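PDB 1NZA: divalent-cation tolerance protein CutA from Thermus thermophilus, which is probably involved in tolerance toward heavy metals, working as a homotrimer of a ferredoxin-like subunit that can bind metal ions. Local coordinates for residues M1-A15 and Q51-F64. Residues are numbered along the deposited sequence; the frame is centred on the assembly and turned at random.
Sequences MEEVVLITVPSEEVA and QELLLLVKTTTHAF. With NA (sodium ion), chain B; SO4 (sulfate ion), chain H.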
loop_
_atom_site.group_PDB
_atom_site.type_symbol
_atom_site.label_atom_id
_atom_site.label_comp_id
_atom_site.label_asym_id
_atom_site.label_seq_id
_atom_site.Cartn_x
_atom_site.Cartn_y
_atom_site.Cartn_z
ATOM N N MET A 1 -8.212 -4.311 -14.408
ATOM C CA MET A 1 -9.121 -5.403 -13.956
ATOM C C MET A 1 -8.586 -6.080 -12.697
ATOM O O MET A 1 -9.361 -6.477 -11.824
ATOM C CB MET A 1 -9.302 -6.426 -15.076
ATOM C CG MET A 1 -10.111 -7.651 -14.689
ATOM S SD MET A 1 -9.062 -9.113 -14.624
ATOM C CE MET A 1 -8.421 -9.085 -16.298
ATOM N N GLU A 2 -7.265 -6.224 -12.606
ATOM C CA GLU A 2 -6.675 -6.823 -11.411
ATOM C C GLU A 2 -6.608 -5.688 -10.401
ATOM O O GLU A 2 -6.431 -4.533 -10.779
ATOM C CB GLU A 2 -5.270 -7.361 -11.683
ATOM C CG GLU A 2 -5.189 -8.421 -12.764
ATOM C CD GLU A 2 -4.966 -7.829 -14.140
ATOM O OE1 GLU A 2 -4.674 -8.595 -15.080
ATOM O OE2 GLU A 2 -5.081 -6.595 -14.283
ATOM N N GLU A 3 -6.743 -6.016 -9.124
ATOM C CA GLU A 3 -6.741 -4.990 -8.087
ATOM C C GLU A 3 -6.046 -5.438 -6.817
ATOM O O GLU A 3 -5.924 -6.634 -6.556
ATOM C CB GLU A 3 -8.178 -4.633 -7.704
ATOM C CG GLU A 3 -9.004 -3.947 -8.770
ATOM C CD GLU A 3 -10.467 -3.825 -8.367
ATOM O OE1 GLU A 3 -11.094 -2.803 -8.713
ATOM O OE2 GLU A 3 -10.992 -4.754 -7.716
ATOM N N VAL A 4 -5.577 -4.459 -6.044
ATOM C CA VAL A 4 -4.975 -4.725 -4.740
ATOM C C VAL A 4 -5.987 -4.090 -3.789
ATOM O O VAL A 4 -6.166 -2.867 -3.781
ATOM C CB VAL A 4 -3.614 -4.030 -4.546
ATOM C CG1 VAL A 4 -3.164 -4.188 -3.090
ATOM C CG2 VAL A 4 -2.567 -4.645 -5.471
ATOM N N VAL A 5 -6.674 -4.925 -3.016
ATOM C CA VAL A 5 -7.686 -4.443 -2.085
ATOM C C VAL A 5 -7.143 -4.309 -0.678
ATOM O O VAL A 5 -6.493 -5.223 -0.169
ATOM C CB VAL A 5 -8.902 -5.394 -2.081
ATOM C CG1 VAL A 5 -9.859 -5.034 -0.968
ATOM C CG2 VAL A 5 -9.613 -5.311 -3.422
ATOM N N LEU A 6 -7.394 -3.156 -0.058
ATOM C CA LEU A 6 -6.943 -2.908 1.308
ATOM C C LEU A 6 -8.111 -3.121 2.261
ATOM O O LEU A 6 -9.230 -2.676 1.995
ATOM C CB LEU A 6 -6.439 -1.470 1.468
ATOM C CG LEU A 6 -5.366 -0.960 0.501
ATOM C CD1 LEU A 6 -4.867 0.406 0.964
ATOM C CD2 LEU A 6 -4.230 -1.935 0.435
ATOM N N ILE A 7 -7.841 -3.792 3.376
ATOM C CA ILE A 7 -8.853 -4.057 4.394
ATOM C C ILE A 7 -8.125 -3.996 5.728
ATOM O O ILE A 7 -7.036 -4.550 5.854
ATOM C CB ILE A 7 -9.443 -5.485 4.272
ATOM C CG1 ILE A 7 -10.063 -5.697 2.889
ATOM C CG2 ILE A 7 -10.512 -5.704 5.351
ATOM C CD1 ILE A 7 -10.427 -7.139 2.611
ATOM N N THR A 8 -8.686 -3.307 6.711
ATOM C CA THR A 8 -8.040 -3.300 8.016
ATOM C C THR A 8 -8.950 -4.093 8.942
ATOM O O THR A 8 -10.171 -4.109 8.755
ATOM C CB THR A 8 -7.814 -1.882 8.552
ATOM O OG1 THR A 8 -9.003 -1.108 8.382
ATOM C CG2 THR A 8 -6.659 -1.215 7.810
ATOM N N VAL A 9 -8.344 -4.769 9.916
ATOM C CA VAL A 9 -9.070 -5.597 10.872
ATOM C C VAL A 9 -8.540 -5.334 12.287
ATOM O O VAL A 9 -7.421 -4.855 12.463
ATOM C CB VAL A 9 -8.930 -7.096 10.506
ATOM C CG1 VAL A 9 -9.475 -7.339 9.096
ATOM C CG2 VAL A 9 -7.467 -7.515 10.561
ATOM N N PRO A 10 -9.341 -5.650 13.315
ATOM C CA PRO A 10 -8.965 -5.433 14.715
ATOM C C PRO A 10 -8.028 -6.428 15.389
ATOM O O PRO A 10 -7.458 -6.115 16.437
ATOM C CB PRO A 10 -10.318 -5.381 15.414
ATOM C CG PRO A 10 -11.091 -6.401 14.659
ATOM C CD PRO A 10 -10.748 -6.086 13.217
ATOM N N SER A 11 -7.867 -7.612 14.807
ATOM C CA SER A 11 -7.019 -8.633 15.420
ATOM C C SER A 11 -6.422 -9.604 14.418
ATOM O O SER A 11 -6.897 -9.726 13.293
ATOM C CB SER A 11 -7.832 -9.435 16.441
ATOM O OG SER A 11 -8.870 -10.155 15.792
ATOM N N GLU A 12 -5.376 -10.305 14.848
ATOM C CA GLU A 12 -4.707 -11.290 14.012
ATOM C C GLU A 12 -5.690 -12.407 13.669
ATOM O O GLU A 12 -5.668 -12.959 12.566
ATOM C CB GLU A 12 -3.505 -11.880 14.749
ATOM C CG GLU A 12 -2.753 -12.924 13.945
ATOM C CD GLU A 12 -1.706 -13.647 14.766
ATOM O OE1 GLU A 12 -0.895 -12.971 15.433
ATOM O OE2 GLU A 12 -1.689 -14.895 14.741
ATOM N N GLU A 13 -6.550 -12.732 14.629
ATOM C CA GLU A 13 -7.564 -13.767 14.464
ATOM C C GLU A 13 -8.436 -13.488 13.248
ATOM O O GLU A 13 -8.589 -14.344 12.375
ATOM C CB GLU A 13 -8.448 -13.835 15.718
ATOM C CG GLU A 13 -9.669 -14.747 15.596
ATOM C CD GLU A 13 -9.304 -16.213 15.446
ATOM O OE1 GLU A 13 -8.620 -16.755 16.341
ATOM O OE2 GLU A 13 -9.704 -16.827 14.433
ATOM N N VAL A 14 -9.020 -12.293 13.205
ATOM C CA VAL A 14 -9.878 -11.904 12.089
ATOM C C VAL A 14 -9.057 -11.804 10.811
ATOM O O VAL A 14 -9.497 -12.217 9.738
ATOM C CB VAL A 14 -10.563 -10.540 12.356
ATOM C CG1 VAL A 14 -11.242 -10.036 11.088
ATOM C CG2 VAL A 14 -11.587 -10.688 13.471
ATOM N N ALA A 15 -7.854 -11.250 10.927
ATOM C CA ALA A 15 -6.986 -11.111 9.772
ATOM C C ALA A 15 -6.797 -12.455 9.073
ATOM O O ALA A 15 -7.010 -12.577 7.870
ATOM C CB ALA A 15 -5.635 -10.540 10.204
ATOM N N GLN A 51 -6.095 -0.229 17.236
ATOM C CA GLN A 51 -4.942 -1.046 16.861
ATOM C C GLN A 51 -5.470 -1.996 15.799
ATOM O O GLN A 51 -6.483 -2.661 16.012
ATOM C CB GLN A 51 -4.434 -1.847 18.049
ATOM C CG GLN A 51 -3.987 -1.006 19.196
ATOM C CD GLN A 51 -3.454 -1.855 20.321
ATOM O OE1 GLN A 51 -2.417 -2.507 20.180
ATOM N NE2 GLN A 51 -4.165 -1.870 21.440
ATOM N N GLU A 52 -4.785 -2.073 14.662
ATOM C CA GLU A 52 -5.257 -2.918 13.570
ATOM C C GLU A 52 -4.154 -3.614 12.797
ATOM O O GLU A 52 -2.973 -3.419 13.060
ATOM C CB GLU A 52 -6.045 -2.082 12.559
ATOM C CG GLU A 52 -7.256 -1.342 13.111
ATOM C CD GLU A 52 -8.078 -0.726 12.003
ATOM O OE1 GLU A 52 -7.529 0.097 11.240
ATOM O OE2 GLU A 52 -9.267 -1.081 11.885
ATOM N N LEU A 53 -4.582 -4.435 11.845
ATOM C CA LEU A 53 -3.691 -5.140 10.942
ATOM C C LEU A 53 -4.234 -4.826 9.565
ATOM O O LEU A 53 -5.442 -4.625 9.395
ATOM C CB LEU A 53 -3.717 -6.647 11.168
ATOM C CG LEU A 53 -3.104 -7.131 12.479
ATOM C CD1 LEU A 53 -4.142 -7.121 13.583
ATOM C CD2 LEU A 53 -2.561 -8.529 12.270
ATOM N N LEU A 54 -3.341 -4.776 8.586
ATOM C CA LEU A 54 -3.729 -4.459 7.223
ATOM C C LEU A 54 -3.685 -5.693 6.351
ATOM O O LEU A 54 -2.747 -6.475 6.428
ATOM C CB LEU A 54 -2.775 -3.409 6.641
ATOM C CG LEU A 54 -2.919 -3.020 5.163
ATOM C CD1 LEU A 54 -4.197 -2.224 4.959
ATOM C CD2 LEU A 54 -1.719 -2.189 4.735
ATOM N N LEU A 55 -4.705 -5.875 5.523
ATOM C CA LEU A 55 -4.711 -6.998 4.596
ATOM C C LEU A 55 -4.550 -6.395 3.200
ATOM O O LEU A 55 -5.260 -5.444 2.859
ATOM C CB LEU A 55 -6.040 -7.759 4.627
ATOM C CG LEU A 55 -6.622 -8.317 5.930
ATOM C CD1 LEU A 55 -7.631 -9.396 5.581
ATOM C CD2 LEU A 55 -5.539 -8.889 6.808
ATOM N N LEU A 56 -3.594 -6.905 2.427
ATOM C CA LEU A 56 -3.395 -6.459 1.040
ATOM C C LEU A 56 -3.865 -7.661 0.236
ATOM O O LEU A 56 -3.218 -8.709 0.239
ATOM C CB LEU A 56 -1.920 -6.174 0.742
ATOM C CG LEU A 56 -1.233 -5.056 1.528
ATOM C CD1 LEU A 56 0.180 -4.830 0.995
ATOM C CD2 LEU A 56 -2.030 -3.795 1.394
ATOM N N VAL A 57 -4.995 -7.508 -0.449
ATOM C CA VAL A 57 -5.599 -8.601 -1.209
ATOM C C VAL A 57 -5.450 -8.484 -2.723
ATOM O O VAL A 57 -5.875 -7.495 -3.312
ATOM C CB VAL A 57 -7.107 -8.692 -0.887
ATOM C CG1 VAL A 57 -7.700 -9.955 -1.504
ATOM C CG2 VAL A 57 -7.316 -8.674 0.627
ATOM N N LYS A 58 -4.861 -9.503 -3.347
ATOM C CA LYS A 58 -4.675 -9.517 -4.801
ATOM C C LYS A 58 -5.893 -10.204 -5.422
ATOM O O LYS A 58 -6.063 -11.416 -5.293
ATOM C CB LYS A 58 -3.408 -10.290 -5.159
ATOM C CG LYS A 58 -2.233 -10.009 -4.234
ATOM C CD LYS A 58 -1.851 -8.541 -4.214
ATOM C CE LYS A 58 -1.062 -8.226 -2.955
ATOM N NZ LYS A 58 0.017 -9.238 -2.728
ATOM N N THR A 59 -6.729 -9.434 -6.111
ATOM C CA THR A 59 -7.944 -9.995 -6.695
ATOM C C THR A 59 -8.311 -9.320 -8.021
ATOM O O THR A 59 -7.456 -8.719 -8.667
ATOM C CB THR A 59 -9.100 -9.851 -5.683
ATOM O OG1 THR A 59 -10.284 -10.483 -6.187
ATOM C CG2 THR A 59 -9.371 -8.386 -5.405
ATOM N N THR A 60 -9.574 -9.440 -8.430
ATOM C CA THR A 60 -10.040 -8.834 -9.678
ATOM C C THR A 60 -11.386 -8.133 -9.488
ATOM O O THR A 60 -12.099 -8.374 -8.512
ATOM C CB THR A 60 -10.214 -9.889 -10.790
ATOM O OG1 THR A 60 -11.329 -10.729 -10.476
ATOM C CG2 THR A 60 -8.972 -10.743 -10.914
ATOM N N THR A 61 -11.735 -7.263 -10.431
ATOM C CA THR A 61 -12.996 -6.537 -10.355
ATOM C C THR A 61 -14.191 -7.484 -10.435
ATOM O O THR A 61 -15.267 -7.176 -9.927
ATOM C CB THR A 61 -13.117 -5.503 -11.489
ATOM O OG1 THR A 61 -12.859 -6.141 -12.748
ATOM C CG2 THR A 61 -12.128 -4.374 -11.281
ATOM N N HIS A 62 -14.000 -8.635 -11.068
ATOM C CA HIS A 62 -15.088 -9.598 -11.192
ATOM C C HIS A 62 -15.381 -10.299 -9.871
ATOM O O HIS A 62 -16.526 -10.659 -9.590
ATOM C CB HIS A 62 -14.769 -10.638 -12.270
ATOM C CG HIS A 62 -15.847 -11.662 -12.457
ATOM N ND1 HIS A 62 -16.044 -12.707 -11.578
ATOM C CD2 HIS A 62 -16.804 -11.786 -13.408
ATOM C CE1 HIS A 62 -17.074 -13.430 -11.979
ATOM N NE2 HIS A 62 -17.553 -12.893 -13.087
ATOM N N ALA A 63 -14.346 -10.490 -9.060
ATOM C CA ALA A 63 -14.506 -11.151 -7.773
ATOM C C ALA A 63 -14.872 -10.164 -6.674
ATOM O O ALA A 63 -15.495 -10.537 -5.683
ATOM C CB ALA A 63 -13.220 -11.888 -7.399
ATOM N N PHE A 64 -14.504 -8.899 -6.863
ATOM C CA PHE A 64 -14.760 -7.870 -5.859
ATOM C C PHE A 64 -16.149 -7.858 -5.226
ATOM O O PHE A 64 -16.268 -7.794 -4.004
ATOM C CB PHE A 64 -14.456 -6.476 -6.421
ATOM C CG PHE A 64 -14.391 -5.412 -5.363
ATOM C CD1 PHE A 64 -13.354 -5.405 -4.433
ATOM C CD2 PHE A 64 -15.381 -4.443 -5.268
ATOM C CE1 PHE A 64 -13.305 -4.457 -3.422
ATOM C CE2 PHE A 64 -15.344 -3.484 -4.255
ATOM C CZ PHE A 64 -14.301 -3.491 -3.330
HETATM NA NA NA B . -9.591 0.403 10.004
HETATM S S SO4 H . -4.860 -4.644 -17.683
HETATM O O1 SO4 H . -5.541 -5.053 -16.268
HETATM O O2 SO4 H . -3.507 -5.156 -17.608
HETATM O O3 SO4 H . -5.543 -5.153 -18.672
HETATM O O4 SO4 H . -4.828 -3.206 -17.616
HETATM O O HOH W 1 -7.906 -3.936 17.632
HETATM O O HOH W 2 -8.729 2.140 8.374
HETATM O O HOH W 3 -10.103 2.118 11.610
#
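Strands 2-9 and 51-60 run antiparallel, their axes 4.4 Å apart at closest, and E3, V5, I7 and V9 form hydrogen-bonded pairs with T59, V57, L55 and L53, two N-H...O=C bonds each. The tightest of these pairs is V5 with V57, where both bonds measure 2.7 Å between amide N and carbonyl O. One bond more, from T61 N to M1 O, extends the pairing past the strand end.

V5, I7, V9, L53, L55 and V57 share one face, where beta-branched valine and isoleucine suit extended backbone and leucine reaches farther. V5 and V57 meet CB to CB at 3.9 Å, and CG2 of V5, placed beside its own backbone N (CG1 anti to N, chi1 171°), reaches both T59 CG2 and, obliquely, F64 CE1. At the far end A15, in the first turn of helix 12-24, lays its small methyl against L55 CD2 at 3.8 Å, while L53 CD1 packs on the backbone between S11 and E12. S11 caps that helix through a weak bond from V14 N to its OG.

The other face carries V4, L6, T8, L54, L56 and K58. L54 and L56 also pack on neighbouring subunits, and K58 NZ forms a salt bridge with E81 of a neighbouring subunit. Here T8 turns OG1 between its backbone N and carbonyl carbon (chi1 46°), setting it 2.3 Å from the sodium ion, which E52 grips with both OE1 and OE2, each at 2.4 Å. Two waters add to the coordination; S39 OG also hydrogen-bonds to E52 OE1, and E81 OE2 of the same chain to T8 OG1.

These are the two central strands of the four-stranded sheet: the V5/V57 face builds the core with helices 12-24 and 64-74, and the other combines trimer packing with an oxygen-only site suited to a hard cation such as sodium.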